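Long-range contact in DUF2666 domain-containing protein (Pyrococcus furiosus, PDB 3V68), which is of uncharacterised function but probably binds double-stranded DNA: residues A[3-8]-A[138-143]. Sequence-based numbering, arbitrary orientation.
Sequences ERILEF and NFTARY
Ile5 and Glu7 pair with Arg142 and Thr140 as the hydrogen-bonded pairs of an antiparallel sheet. Ile5 N donates to Arg142 O at 3.0 Å, and Arg142 N returns a bond to Ile5 O at 2.7 Å. Glu7 N and Thr140 O, and Thr140 N and Glu7 O, form the second couple. Leu6 with Ala141 and Phe8 with Phe139 are the non-hydrogen-bonded pairs.

The polar side chains meet beside Glu7. Asn138 ND2 gives an N-H to Glu7 OE1 at 2.8 Å, reaching that oxygen on its anti side and somewhat out of the carboxylate plane. Glu7 reaches this spot because CG lies between the backbone N and the carbonyl carbon (chi1 64°) and the chain then runs extended. The other amide atom, Asn138 OD1, accepts from Thr140 OG1 at 2.7 Å, so both ends of the amide are held. With an alanine here in place of Asn138, Glu7 OE1 would probably lose this donor and Thr140 OG1 its acceptor. Glu7 OE2 forms a salt bridge with Arg131.

Arg4 runs alongside Tyr143. Tyr143 CE1 sits over one face of the guanidinium, 3.4 Å from Arg4 CZ and offset toward its rim, with the two planes 50° apart. Phe24 adds a cation-pi contact to Arg4 and a nearly parallel ring to Tyr143.

Apolar contacts are on both faces. Ile5 CG2 meets Thr140 CG2 at 3.7 Å, while Leu6 CD1 touches Ala141 CB at 3.6 Å on the other face.

The contact joins the two central strands of a four-stranded antiparallel sheet, one from each of the two DUF2666 family regions. Strands 15-20 and 146-153 flank them. Leu6 and Phe8 pack on helix 26-43, and Phe139 packs on helix 160-181.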
loop_
_atom_site.group_PDB
_atom_site.type_symbol
_atom_site.label_atom_id
_atom_site.label_comp_id
_atom_site.label_asym_id
_atom_site.label_seq_id
_atom_site.Cartn_x
_atom_site.Cartn_y
_atom_site.Cartn_z
ATOM N N GLU A 3 20.407 15.573 -10.683
ATOM C CA GLU A 3 21.061 15.790 -9.393
ATOM C C GLU A 3 20.163 15.402 -8.216
ATOM O O GLU A 3 18.968 15.151 -8.392
ATOM C CB GLU A 3 21.556 17.240 -9.252
ATOM C CG GLU A 3 22.656 17.650 -10.247
ATOM C CD GLU A 3 23.885 16.739 -10.227
ATOM O OE1 GLU A 3 24.278 16.255 -9.140
ATOM O OE2 GLU A 3 24.466 16.511 -11.310
ATOM N N ARG A 4 20.758 15.355 -7.025
ATOM C CA ARG A 4 20.070 14.941 -5.801
ATOM C C ARG A 4 18.728 15.634 -5.595
ATOM O O ARG A 4 18.637 16.862 -5.621
ATOM C CB ARG A 4 20.966 15.166 -4.584
ATOM C CG ARG A 4 20.322 14.789 -3.255
ATOM C CD ARG A 4 21.287 15.000 -2.113
ATOM N NE ARG A 4 22.369 14.021 -2.147
ATOM C CZ ARG A 4 23.384 13.981 -1.288
ATOM N NH1 ARG A 4 23.479 14.873 -0.311
ATOM N NH2 ARG A 4 24.311 13.040 -1.411
ATOM N N ILE A 5 17.699 14.822 -5.376
ATOM C CA ILE A 5 16.338 15.307 -5.206
ATOM C C ILE A 5 15.497 14.204 -4.566
ATOM O O ILE A 5 15.709 13.020 -4.821
ATOM C CB ILE A 5 15.722 15.751 -6.568
ATOM C CG1 ILE A 5 14.388 16.481 -6.361
ATOM C CG2 ILE A 5 15.587 14.560 -7.529
ATOM C CD1 ILE A 5 13.833 17.155 -7.607
ATOM N N LEU A 6 14.557 14.600 -3.717
ATOM C CA LEU A 6 13.590 13.664 -3.177
ATOM C C LEU A 6 12.301 14.419 -2.954
ATOM O O LEU A 6 12.192 15.196 -2.011
ATOM C CB LEU A 6 14.097 13.050 -1.873
ATOM C CG LEU A 6 13.334 11.869 -1.283
ATOM C CD1 LEU A 6 13.060 10.792 -2.335
ATOM C CD2 LEU A 6 14.102 11.286 -0.111
ATOM N N GLU A 7 11.334 14.209 -3.840
ATOM C CA GLU A 7 10.102 14.981 -3.793
ATOM C C GLU A 7 8.873 14.203 -4.234
ATOM O O GLU A 7 8.950 13.291 -5.071
ATOM C CB GLU A 7 10.225 16.273 -4.607
ATOM C CG GLU A 7 10.427 16.089 -6.097
ATOM C CD GLU A 7 10.274 17.388 -6.869
ATOM O OE1 GLU A 7 9.588 17.374 -7.913
ATOM O OE2 GLU A 7 10.836 18.421 -6.433
ATOM N N PHE A 8 7.746 14.576 -3.641
ATOM C CA PHE A 8 6.443 14.092 -4.051
ATOM C C PHE A 8 5.483 15.267 -4.121
ATOM O O PHE A 8 5.336 16.012 -3.154
ATOM C CB PHE A 8 5.899 13.044 -3.070
ATOM C CG PHE A 8 4.504 12.600 -3.394
ATOM C CD1 PHE A 8 4.275 11.714 -4.442
ATOM C CD2 PHE A 8 3.411 13.087 -2.674
ATOM C CE1 PHE A 8 2.985 11.312 -4.768
ATOM C CE2 PHE A 8 2.114 12.686 -2.994
ATOM C CZ PHE A 8 1.901 11.799 -4.041
ATOM N N ASN A 138 3.580 13.272 -9.133
ATOM C CA ASN A 138 5.030 13.347 -9.307
ATOM C C ASN A 138 5.815 12.800 -8.114
ATOM O O ASN A 138 5.827 13.408 -7.041
ATOM C CB ASN A 138 5.449 14.793 -9.625
ATOM C CG ASN A 138 6.942 15.024 -9.467
ATOM O OD1 ASN A 138 7.763 14.194 -9.863
ATOM N ND2 ASN A 138 7.301 16.161 -8.874
ATOM N N PHE A 139 6.453 11.647 -8.309
ATOM C CA PHE A 139 7.452 11.135 -7.373
ATOM C C PHE A 139 8.798 11.118 -8.077
ATOM O O PHE A 139 8.990 10.380 -9.044
ATOM C CB PHE A 139 7.101 9.724 -6.877
ATOM C CG PHE A 139 8.096 9.158 -5.887
ATOM C CD1 PHE A 139 7.925 9.367 -4.526
ATOM C CD2 PHE A 139 9.205 8.426 -6.317
ATOM C CE1 PHE A 139 8.828 8.855 -3.601
ATOM C CE2 PHE A 139 10.125 7.912 -5.402
ATOM C CZ PHE A 139 9.935 8.130 -4.035
ATOM N N THR A 140 9.731 11.920 -7.580
ATOM C CA THR A 140 11.057 12.005 -8.174
ATOM C C THR A 140 12.100 11.816 -7.089
ATOM O O THR A 140 12.086 12.517 -6.073
ATOM C CB THR A 140 11.263 13.353 -8.910
ATOM O OG1 THR A 140 10.332 13.451 -9.990
ATOM C CG2 THR A 140 12.674 13.463 -9.470
ATOM N N ALA A 141 12.984 10.847 -7.304
ATOM C CA ALA A 141 14.038 10.536 -6.354
ATOM C C ALA A 141 15.365 10.335 -7.056
ATOM O O ALA A 141 15.464 9.548 -8.001
ATOM C CB ALA A 141 13.676 9.289 -5.550
ATOM N N ARG A 142 16.379 11.066 -6.604
ATOM C CA ARG A 142 17.757 10.750 -6.945
ATOM C C ARG A 142 18.635 10.937 -5.715
ATOM O O ARG A 142 18.746 12.042 -5.176
ATOM C CB ARG A 142 18.266 11.592 -8.117
ATOM C CG ARG A 142 19.532 11.014 -8.773
ATOM C CD ARG A 142 20.815 11.457 -8.067
ATOM N NE ARG A 142 21.974 10.663 -8.475
ATOM C CZ ARG A 142 23.242 11.035 -8.322
ATOM N NH1 ARG A 142 23.542 12.206 -7.771
ATOM N NH2 ARG A 142 24.219 10.233 -8.728
ATOM N N TYR A 143 19.244 9.842 -5.273
ATOM C CA TYR A 143 20.123 9.859 -4.114
ATOM C C TYR A 143 21.140 8.735 -4.247
ATOM O O TYR A 143 20.778 7.557 -4.261
ATOM C CB TYR A 143 19.319 9.716 -2.817
ATOM C CG TYR A 143 20.134 9.980 -1.573
ATOM C CD1 TYR A 143 20.593 11.263 -1.280
ATOM C CD2 TYR A 143 20.450 8.951 -0.687
ATOM C CE1 TYR A 143 21.349 11.515 -0.142
ATOM C CE2 TYR A 143 21.205 9.196 0.458
ATOM C CZ TYR A 143 21.651 10.480 0.720
ATOM O OH TYR A 143 22.395 10.743 1.845
#